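Local coordinates for protein beta-galactosidase/beta-glucuronidase (PDB 6MVF) that binds flavin mononucleotide and hydrolyses glycosides as a family 2 beta-glucuronidase of a human gut bacterium, at residues 360-365 with 400-405; 433-438 with 452-457; 427-432 with 446-451. All blocks are in the same frame, centred on the assembly; numbering follows the deposited sequence.

How the contacts relate
All three contacts belong to the TIM barrel domain; contacts 3 and 2 lie along one strand pair. Contact 3 pairs strands 428-433 and 450-453 in their earlier part, and contact 2 takes up the same pair at the C-terminal ends. They join directly, with His433 N 2.8 Å from Ser451 O, a probable hydrogen bond. Their centres are about 16 Å apart. Contact 1 joins the neighbouring loops after strands 353-357 and 391-398. Its centre is about 14 Å from that of contact 2, and Ile402 packs on Val434 between them. Contacts 1 and 3 do not touch. Flavin mononucleotide binds away from the contacts, although the Arg427 side chain is about 8 Å from it.

Contact 1 of 3, residues 360-365 with 400-405; sequences FISVFK and ILIGGI
Ile400 lays its CG1 over one face of the Phe360 ring, 4.3 Å from the centroid and offset toward the rim, a CH-pi contact. Phe364 CD1 of the same loop meets the ring at its edge, in plane. The ring of His413 also meets Phe360, and Tyr147 makes an edge-to-face pair with it. Phe360 CG stands anti to the backbone N (chi1 -171°), and this turns the ring to Ile400. The methyl end of Ile400 goes further: CD1 is 3.7 Å from Phe360 CE1 and equally near Val363 N. With an alanine in place of Phe360, Ile400 CG1 and CD1 would probably lose their aromatic partner and a gap would open beside His413. The polar part is backbone. Gly403 N donates to Ser362 O at 3.0 Å, a bent bond of 135° with the donor tilted from the carbonyl plane. A water accepts from Phe364 N at 2.7 Å and donates to Ile400 O and, at longer range, to Gly404 O. The two loops follow neighbouring parallel strands, 353-357 and 391-398, each leading into a helix. This is the beta-alpha loop layer at the C-terminal end of a TIM barrel.

Contact 2 of 3, residues 433-438 with 452-457; sequences HVSHTP and YNHYFG
His433 and Tyr452 make the aromatic part of this contact. The edge of the His433 ring is turned toward the face of the Tyr452 ring, with centroids 5.0 Å apart and planes at 50°. His433 CB lies over a Tyr452 face as well, 3.9 Å from the centroid, so the histidine uses both its methylene and its ring. The far end of the imidazole is held from the other strand too: NE2 bonds to Glu450 OE1. Thr437 CB packs against Tyr452 CE2.

Among backbone bonds, Asn453 N donates to His433 O at 2.8 Å, with an angle of 157°. It belongs to a parallel bridge of His433 with Tyr452. A water extends the link where no direct bond forms: it accepts from Ser435 N and donates to Asn453 O.

Side-chain bonds complete the contact. Ser435 OG is 2.8 Å from His454 ND1 and meets that ring at its edge; either atom could be the donor. With chi1 at -169°, Ser435 OG swings to the side of its carbonyl carbon and reaches the imidazole. Tyr452 OH donates to Thr437 O at 3.2 Å, from above the carbonyl plane. The acceptor lies in a type I turn from Val434 to Thr437. There Val434 O receives both Thr437 N and Thr437 OG1 from one face of its plane, which steadies the turn that presents Thr437 O to the tyrosine hydroxyl.

The contact sits where strands 428-433 and 450-453 run out into loops. Strand 482-487 lies on the far flank of 450-453 and takes Asn453 OD1 through Ser485. Trp469 of helix 466-476 meets both Tyr452 and His454 edge-to-face.

Contact 3 of 3, residues 427-432 with 446-451; sequences RLTTIA and ITDVES
Thr429 and Asp448 are joined by a reciprocal pair of hydrogen bonds. Thr429 N donates to Asp448 OD2 at 2.9 Å, nearly straight at 162°. The donor comes from above the carboxylate plane. In return Asp448 N donates to Thr429 OG1 at 3.1 Å. OG1 sits between its own backbone N and carbonyl carbon (chi1 58°), and this brings it to the amide of Asp448. It is also bonded to Gln417, so the hydroxyl has two partners. Asp448 OD2 makes a salt bridge with Lys421 too, which would help keep the carboxylate charged.

The tight, buried part lies beyond this pair. Val449 N donates to Thr429 O at 3.1 Å. Thr447 points into the interface, with CB 3.4 Å from Thr429 OG1. Its own OG1 touches Ile431 CG2 and donates to Val449 O, which holds the chain from Thr447 to Val449 together. Val449 CG2 packs on Thr430 OG1 at 3.6 Å. Ile431 CG2 meets Glu450 CG alongside it. Besides its bond with His433, Glu450 OE1 is bonded to His444 ND1, and OE2 to the backbone N of Arg445. Ser451 N closes the row on Ile431 O at 3.0 Å, in a parallel bridge of Ala432 with Ser451.

The side nearer solvent is at Leu428 and Asp448, both partly exposed. Apolar packing there is limited to Leu428 CB and CD2, which lie across the aspartate, with CD2 3.7 Å from Asp448 OD2.

Strands 428-433 and 450-453 are parallel neighbours in the TIM barrel sheet, with 391-398 on the other edge of 428-433. Helix 407-423 covers Thr429, Ile431 and Thr447, while Trp528 lies against Thr430, Val449 and Ser451, and strand 279-282 against Leu428 and Val449.

Contact 1 of 3, residues 360-365 with 400-405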
loop_
_atom_site.group_PDB
_atom_site.type_symbol
_atom_site.label_atom_id
_atom_site.label_comp_id
_atom_site.label_asym_id
_atom_site.label_seq_id
_atom_site.Cartn_x
_atom_site.Cartn_y
_atom_site.Cartn_z
ATOM N N PHE A 360 19.653 -5.588 36.262
ATOM C CA PHE A 360 20.302 -5.756 37.566
ATOM C C PHE A 360 19.640 -6.947 38.266
ATOM O O PHE A 360 18.705 -6.810 39.060
ATOM C CB PHE A 360 20.170 -4.456 38.350
ATOM C CG PHE A 360 20.972 -4.408 39.610
ATOM C CD1 PHE A 360 22.017 -5.300 39.823
ATOM C CD2 PHE A 360 20.660 -3.466 40.602
ATOM C CE1 PHE A 360 22.750 -5.246 40.999
ATOM C CE2 PHE A 360 21.379 -3.406 41.781
ATOM C CZ PHE A 360 22.426 -4.292 41.985
ATOM N N ILE A 361 20.117 -8.150 37.948
ATOM C CA ILE A 361 19.349 -9.364 38.195
ATOM C C ILE A 361 20.162 -10.397 38.976
ATOM O O ILE A 361 21.342 -10.634 38.686
ATOM C CB ILE A 361 18.837 -9.959 36.863
ATOM C CG1 ILE A 361 17.933 -11.171 37.099
ATOM C CG2 ILE A 361 19.986 -10.301 35.943
ATOM C CD1 ILE A 361 16.859 -11.335 36.024
ATOM N N SER A 362 19.514 -11.000 39.982
ATOM C CA SER A 362 19.896 -12.264 40.619
ATOM C C SER A 362 21.047 -12.169 41.611
ATOM O O SER A 362 20.878 -12.528 42.779
ATOM C CB SER A 362 20.259 -13.321 39.579
ATOM O OG SER A 362 19.117 -14.010 39.128
ATOM N N VAL A 363 22.217 -11.728 41.148
ATOM C CA VAL A 363 23.485 -11.874 41.863
ATOM C C VAL A 363 24.208 -10.539 41.823
ATOM O O VAL A 363 24.658 -10.105 40.756
ATOM C CB VAL A 363 24.373 -12.966 41.252
ATOM C CG1 VAL A 363 25.758 -12.909 41.882
ATOM C CG2 VAL A 363 23.730 -14.350 41.397
ATOM N N PHE A 364 24.348 -9.901 42.976
ATOM C CA PHE A 364 25.083 -8.647 43.028
ATOM C C PHE A 364 26.565 -8.906 42.797
ATOM O O PHE A 364 27.148 -9.823 43.391
ATOM C CB PHE A 364 24.870 -7.957 44.372
ATOM C CG PHE A 364 25.672 -6.714 44.531
ATOM C CD1 PHE A 364 25.263 -5.531 43.930
ATOM C CD2 PHE A 364 26.847 -6.722 45.271
ATOM C CE1 PHE A 364 26.005 -4.374 44.072
ATOM C CE2 PHE A 364 27.595 -5.568 45.410
ATOM C CZ PHE A 364 27.174 -4.391 44.809
ATOM N N LYS A 365 27.162 -8.110 41.914
ATOM C CA LYS A 365 28.590 -8.141 41.618
ATOM C C LYS A 365 29.263 -6.928 42.253
ATOM O O LYS A 365 28.898 -5.783 41.951
ATOM C CB LYS A 365 28.838 -8.123 40.109
ATOM C CG LYS A 365 28.510 -9.373 39.357
ATOM C CD LYS A 365 28.987 -9.200 37.917
ATOM C CE LYS A 365 28.807 -10.463 37.118
ATOM N NZ LYS A 365 29.183 -10.216 35.709
ATOM N N ILE A 400 17.392 -9.708 43.307
ATOM C CA ILE A 400 18.811 -9.456 43.536
ATOM C C ILE A 400 19.367 -10.203 44.765
ATOM O O ILE A 400 20.592 -10.345 44.902
ATOM C CB ILE A 400 19.054 -7.929 43.630
ATOM C CG1 ILE A 400 20.514 -7.605 43.301
ATOM C CG2 ILE A 400 18.658 -7.380 45.000
ATOM C CD1 ILE A 400 21.049 -8.325 42.056
ATOM N N LEU A 401 18.507 -10.719 45.646
ATOM C CA LEU A 401 18.987 -11.453 46.818
ATOM C C LEU A 401 19.277 -12.918 46.548
ATOM O O LEU A 401 19.641 -13.631 47.486
ATOM C CB LEU A 401 17.984 -11.388 47.969
ATOM C CG LEU A 401 17.647 -10.041 48.590
ATOM C CD1 LEU A 401 16.846 -10.271 49.850
ATOM C CD2 LEU A 401 18.890 -9.244 48.851
ATOM N N ILE A 402 19.091 -13.406 45.322
ATOM C CA ILE A 402 19.408 -14.805 45.059
ATOM C C ILE A 402 20.867 -15.083 45.391
ATOM O O ILE A 402 21.204 -16.147 45.920
ATOM C CB ILE A 402 19.063 -15.177 43.607
ATOM C CG1 ILE A 402 17.583 -15.546 43.492
ATOM C CG2 ILE A 402 19.915 -16.348 43.113
ATOM C CD1 ILE A 402 17.088 -15.572 42.048
ATOM N N GLY A 403 21.743 -14.109 45.139
ATOM C CA GLY A 403 23.172 -14.198 45.372
ATOM C C GLY A 403 23.628 -13.769 46.749
ATOM O O GLY A 403 24.838 -13.720 47.009
ATOM N N GLY A 404 22.684 -13.451 47.637
ATOM C CA GLY A 404 22.978 -13.049 48.996
ATOM C C GLY A 404 23.029 -11.548 49.195
ATOM O O GLY A 404 23.559 -10.820 48.345
ATOM N N ILE A 405 22.486 -11.076 50.326
ATOM C CA ILE A 405 22.489 -9.650 50.631
ATOM C C ILE A 405 23.874 -9.220 51.086
ATOM O O ILE A 405 24.644 -9.991 51.670
ATOM C CB ILE A 405 21.429 -9.297 51.690
ATOM C CG1 ILE A 405 21.091 -7.817 51.616
ATOM C CG2 ILE A 405 21.916 -9.621 53.095
ATOM C CD1 ILE A 405 19.773 -7.491 52.275
HETATM O O HOH W 1 23.143 -10.947 45.108
#

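Contact 2 of 3, residues 433-438 with 452-457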
loop_
_atom_site.group_PDB
_atom_site.type_symbol
_atom_site.label_atom_id
_atom_site.label_comp_id
_atom_site.label_asym_id
_atom_site.label_seq_id
_atom_site.Cartn_x
_atom_site.Cartn_y
_atom_site.Cartn_z
ATOM N N HIS A 433 11.026 -8.626 44.108
ATOM C CA HIS A 433 11.703 -9.456 45.105
ATOM C C HIS A 433 11.625 -10.942 44.750
ATOM O O HIS A 433 10.606 -11.425 44.237
ATOM C CB HIS A 433 11.087 -9.246 46.490
ATOM C CG HIS A 433 11.205 -7.851 47.014
ATOM N ND1 HIS A 433 12.421 -7.245 47.250
ATOM C CD2 HIS A 433 10.257 -6.953 47.379
ATOM C CE1 HIS A 433 12.215 -6.026 47.720
ATOM N NE2 HIS A 433 10.911 -5.824 47.807
ATOM N N VAL A 434 12.710 -11.670 45.047
ATOM C CA VAL A 434 12.647 -13.130 45.004
ATOM C C VAL A 434 11.712 -13.639 46.107
ATOM O O VAL A 434 11.450 -12.963 47.111
ATOM C CB VAL A 434 14.055 -13.747 45.118
ATOM C CG1 VAL A 434 14.622 -13.579 46.521
ATOM C CG2 VAL A 434 14.048 -15.229 44.693
ATOM N N SER A 435 11.189 -14.850 45.899
ATOM C CA SER A 435 10.102 -15.351 46.735
ATOM C C SER A 435 10.476 -15.371 48.217
ATOM O O SER A 435 9.655 -15.028 49.078
ATOM C CB SER A 435 9.702 -16.748 46.272
ATOM O OG SER A 435 8.503 -17.151 46.890
ATOM N N HIS A 436 11.706 -15.765 48.533
ATOM C CA HIS A 436 12.110 -15.966 49.918
ATOM C C HIS A 436 12.640 -14.701 50.575
ATOM O O HIS A 436 13.187 -14.780 51.681
ATOM C CB HIS A 436 13.155 -17.088 50.011
ATOM C CG HIS A 436 14.444 -16.815 49.282
ATOM N ND1 HIS A 436 14.704 -17.303 48.017
ATOM C CD2 HIS A 436 15.563 -16.146 49.662
ATOM C CE1 HIS A 436 15.917 -16.930 47.644
ATOM N NE2 HIS A 436 16.460 -16.229 48.625
ATOM N N THR A 437 12.487 -13.549 49.924
ATOM C CA THR A 437 12.951 -12.282 50.481
ATOM C C THR A 437 12.305 -12.038 51.840
ATOM O O THR A 437 11.066 -12.085 51.949
ATOM C CB THR A 437 12.624 -11.118 49.539
ATOM O OG1 THR A 437 13.391 -11.243 48.337
ATOM C CG2 THR A 437 12.937 -9.768 50.204
ATOM N N PRO A 438 13.091 -11.780 52.889
ATOM C CA PRO A 438 12.499 -11.509 54.210
ATOM C C PRO A 438 11.477 -10.380 54.126
ATOM O O PRO A 438 11.724 -9.348 53.503
ATOM C CB PRO A 438 13.710 -11.122 55.076
ATOM C CG PRO A 438 14.921 -11.604 54.339
ATOM C CD PRO A 438 14.561 -11.643 52.876
ATOM N N TYR A 452 6.519 -8.922 44.625
ATOM C CA TYR A 452 7.149 -10.205 44.871
ATOM C C TYR A 452 6.955 -11.148 43.689
ATOM O O TYR A 452 5.934 -11.109 42.991
ATOM C CB TYR A 452 6.592 -10.854 46.137
ATOM C CG TYR A 452 7.323 -10.509 47.409
ATOM C CD1 TYR A 452 7.019 -9.362 48.112
ATOM C CD2 TYR A 452 8.294 -11.358 47.932
ATOM C CE1 TYR A 452 7.665 -9.060 49.306
ATOM C CE2 TYR A 452 8.948 -11.070 49.124
ATOM C CZ TYR A 452 8.628 -9.913 49.812
ATOM O OH TYR A 452 9.270 -9.597 50.999
ATOM N N ASN A 453 7.964 -11.993 43.473
ATOM C CA ASN A 453 7.886 -13.100 42.533
ATOM C C ASN A 453 7.543 -14.373 43.318
ATOM O O ASN A 453 8.383 -14.900 44.059
ATOM C CB ASN A 453 9.206 -13.240 41.777
ATOM C CG ASN A 453 9.517 -12.030 40.906
ATOM O OD1 ASN A 453 8.692 -11.133 40.744
ATOM N ND2 ASN A 453 10.707 -12.013 40.325
ATOM N N HIS A 454 6.317 -14.879 43.157
ATOM C CA HIS A 454 5.884 -16.056 43.894
ATOM C C HIS A 454 5.440 -17.173 42.962
ATOM O O HIS A 454 4.795 -16.930 41.934
ATOM C CB HIS A 454 4.753 -15.715 44.846
ATOM C CG HIS A 454 5.221 -15.058 46.102
ATOM N ND1 HIS A 454 6.223 -15.591 46.885
ATOM C CD2 HIS A 454 4.846 -13.903 46.699
ATOM C CE1 HIS A 454 6.446 -14.790 47.913
ATOM N NE2 HIS A 454 5.620 -13.761 47.825
ATOM N N TYR A 455 5.768 -18.408 43.349
ATOM C CA TYR A 455 5.367 -19.582 42.586
ATOM C C TYR A 455 4.823 -20.663 43.513
ATOM O O TYR A 455 5.071 -21.859 43.321
ATOM C CB TYR A 455 6.525 -20.114 41.742
ATOM C CG TYR A 455 7.033 -19.169 40.663
ATOM C CD1 TYR A 455 6.491 -19.199 39.373
ATOM C CD2 TYR A 455 8.067 -18.269 40.921
ATOM C CE1 TYR A 455 6.951 -18.354 38.372
ATOM C CE2 TYR A 455 8.535 -17.414 39.922
ATOM C CZ TYR A 455 7.965 -17.464 38.648
ATOM O OH TYR A 455 8.420 -16.642 37.648
ATOM N N PHE A 456 4.059 -20.260 44.527
ATOM C CA PHE A 456 3.360 -21.234 45.352
ATOM C C PHE A 456 2.390 -22.026 44.491
ATOM O O PHE A 456 1.457 -21.463 43.908
ATOM C CB PHE A 456 2.626 -20.548 46.501
ATOM C CG PHE A 456 3.501 -19.647 47.315
ATOM C CD1 PHE A 456 4.589 -20.159 48.001
ATOM C CD2 PHE A 456 3.226 -18.289 47.401
ATOM C CE1 PHE A 456 5.398 -19.340 48.739
ATOM C CE2 PHE A 456 4.016 -17.468 48.135
ATOM C CZ PHE A 456 5.113 -17.991 48.809
ATOM N N GLY A 457 2.611 -23.335 44.420
ATOM C CA GLY A 457 1.875 -24.206 43.531
ATOM C C GLY A 457 2.669 -24.700 42.334
ATOM O O GLY A 457 2.139 -25.508 41.563
HETATM O O HOH W 2 10.991 -16.071 43.302
#

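Contact 3 of 3, residues 427-432 with 446-451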
loop_
_atom_site.group_PDB
_atom_site.type_symbol
_atom_site.label_atom_id
_atom_site.label_comp_id
_atom_site.label_asym_id
_atom_site.label_seq_id
_atom_site.Cartn_x
_atom_site.Cartn_y
_atom_site.Cartn_z
ATOM N N ARG A 427 7.829 9.724 37.766
ATOM C CA ARG A 427 7.464 8.319 37.732
ATOM C C ARG A 427 7.799 7.632 39.051
ATOM O O ARG A 427 8.684 8.056 39.802
ATOM C CB ARG A 427 8.141 7.588 36.555
ATOM C CG ARG A 427 7.567 7.974 35.185
ATOM C CD ARG A 427 8.269 7.235 34.065
ATOM N NE ARG A 427 7.625 7.406 32.761
ATOM C CZ ARG A 427 7.910 8.373 31.897
ATOM N NH1 ARG A 427 8.819 9.291 32.194
ATOM N NH2 ARG A 427 7.280 8.419 30.731
ATOM N N LEU A 428 7.052 6.563 39.315
ATOM C CA LEU A 428 7.254 5.725 40.488
ATOM C C LEU A 428 8.380 4.722 40.261
ATOM O O LEU A 428 8.560 4.212 39.153
ATOM C CB LEU A 428 5.956 4.991 40.813
ATOM C CG LEU A 428 4.794 5.940 41.092
ATOM C CD1 LEU A 428 3.525 5.159 41.261
ATOM C CD2 LEU A 428 5.080 6.817 42.326
ATOM N N THR A 429 9.137 4.432 41.314
ATOM C CA THR A 429 10.116 3.353 41.270
ATOM C C THR A 429 9.520 2.089 41.887
ATOM O O THR A 429 8.643 2.151 42.755
ATOM C CB THR A 429 11.416 3.738 41.988
ATOM O OG1 THR A 429 11.140 4.093 43.350
ATOM C CG2 THR A 429 12.059 4.933 41.303
ATOM N N THR A 430 9.976 0.937 41.392
ATOM C CA THR A 430 9.480 -0.363 41.824
ATOM C C THR A 430 10.670 -1.301 41.928
ATOM O O THR A 430 11.789 -0.959 41.538
ATOM C CB THR A 430 8.407 -0.940 40.862
ATOM O OG1 THR A 430 7.764 -2.080 41.456
ATOM C CG2 THR A 430 9.018 -1.377 39.514
ATOM N N ILE A 431 10.403 -2.503 42.442
ATOM C CA ILE A 431 11.410 -3.543 42.604
ATOM C C ILE A 431 10.696 -4.887 42.555
ATOM O O ILE A 431 9.522 -4.997 42.918
ATOM C CB ILE A 431 12.214 -3.336 43.924
ATOM C CG1 ILE A 431 13.335 -4.370 44.056
ATOM C CG2 ILE A 431 11.283 -3.324 45.177
ATOM C CD1 ILE A 431 14.407 -3.935 44.990
ATOM N N ALA A 432 11.395 -5.922 42.098
ATOM C CA ALA A 432 10.837 -7.275 42.098
ATOM C C ALA A 432 11.659 -8.154 43.035
ATOM O O ALA A 432 12.852 -8.384 42.798
ATOM C CB ALA A 432 10.794 -7.859 40.684
ATOM N N ILE A 446 12.552 1.047 50.031
ATOM C CA ILE A 446 13.491 1.808 49.213
ATOM C C ILE A 446 12.764 2.498 48.065
ATOM O O ILE A 446 12.956 3.696 47.817
ATOM C CB ILE A 446 14.615 0.900 48.676
ATOM C CG1 ILE A 446 15.501 0.372 49.801
ATOM C CG2 ILE A 446 15.460 1.654 47.649
ATOM C CD1 ILE A 446 16.667 -0.460 49.294
ATOM N N THR A 447 11.925 1.749 47.350
ATOM C CA THR A 447 11.216 2.234 46.175
ATOM C C THR A 447 9.774 2.600 46.535
ATOM O O THR A 447 9.265 2.244 47.600
ATOM C CB THR A 447 11.263 1.182 45.053
ATOM O OG1 THR A 447 10.678 -0.053 45.499
ATOM C CG2 THR A 447 12.719 0.929 44.596
ATOM N N ASP A 448 9.123 3.344 45.629
ATOM C CA ASP A 448 7.768 3.848 45.880
ATOM C C ASP A 448 6.744 2.720 45.989
ATOM O O ASP A 448 5.754 2.840 46.728
ATOM C CB ASP A 448 7.331 4.822 44.771
ATOM C CG ASP A 448 8.297 6.000 44.584
ATOM O OD1 ASP A 448 8.790 6.555 45.595
ATOM O OD2 ASP A 448 8.559 6.375 43.414
ATOM N N VAL A 449 6.933 1.642 45.236
ATOM C CA VAL A 449 6.059 0.480 45.268
ATOM C C VAL A 449 6.962 -0.745 45.175
ATOM O O VAL A 449 8.177 -0.631 44.983
ATOM C CB VAL A 449 4.996 0.498 44.139
ATOM C CG1 VAL A 449 4.083 1.725 44.257
ATOM C CG2 VAL A 449 5.652 0.465 42.756
ATOM N N GLU A 450 6.364 -1.926 45.346
ATOM C CA GLU A 450 7.133 -3.146 45.578
ATOM C C GLU A 450 6.333 -4.344 45.096
ATOM O O GLU A 450 5.103 -4.363 45.186
ATOM C CB GLU A 450 7.485 -3.353 47.063
ATOM C CG GLU A 450 8.421 -2.312 47.661
ATOM C CD GLU A 450 8.930 -2.694 49.056
ATOM O OE1 GLU A 450 9.477 -3.815 49.220
ATOM O OE2 GLU A 450 8.779 -1.870 49.993
ATOM N N SER A 451 7.044 -5.357 44.612
ATOM C CA SER A 451 6.375 -6.565 44.167
ATOM C C SER A 451 7.208 -7.797 44.506
ATOM O O SER A 451 8.436 -7.735 44.629
ATOM C CB SER A 451 6.077 -6.525 42.659
ATOM O OG SER A 451 4.993 -5.655 42.366
#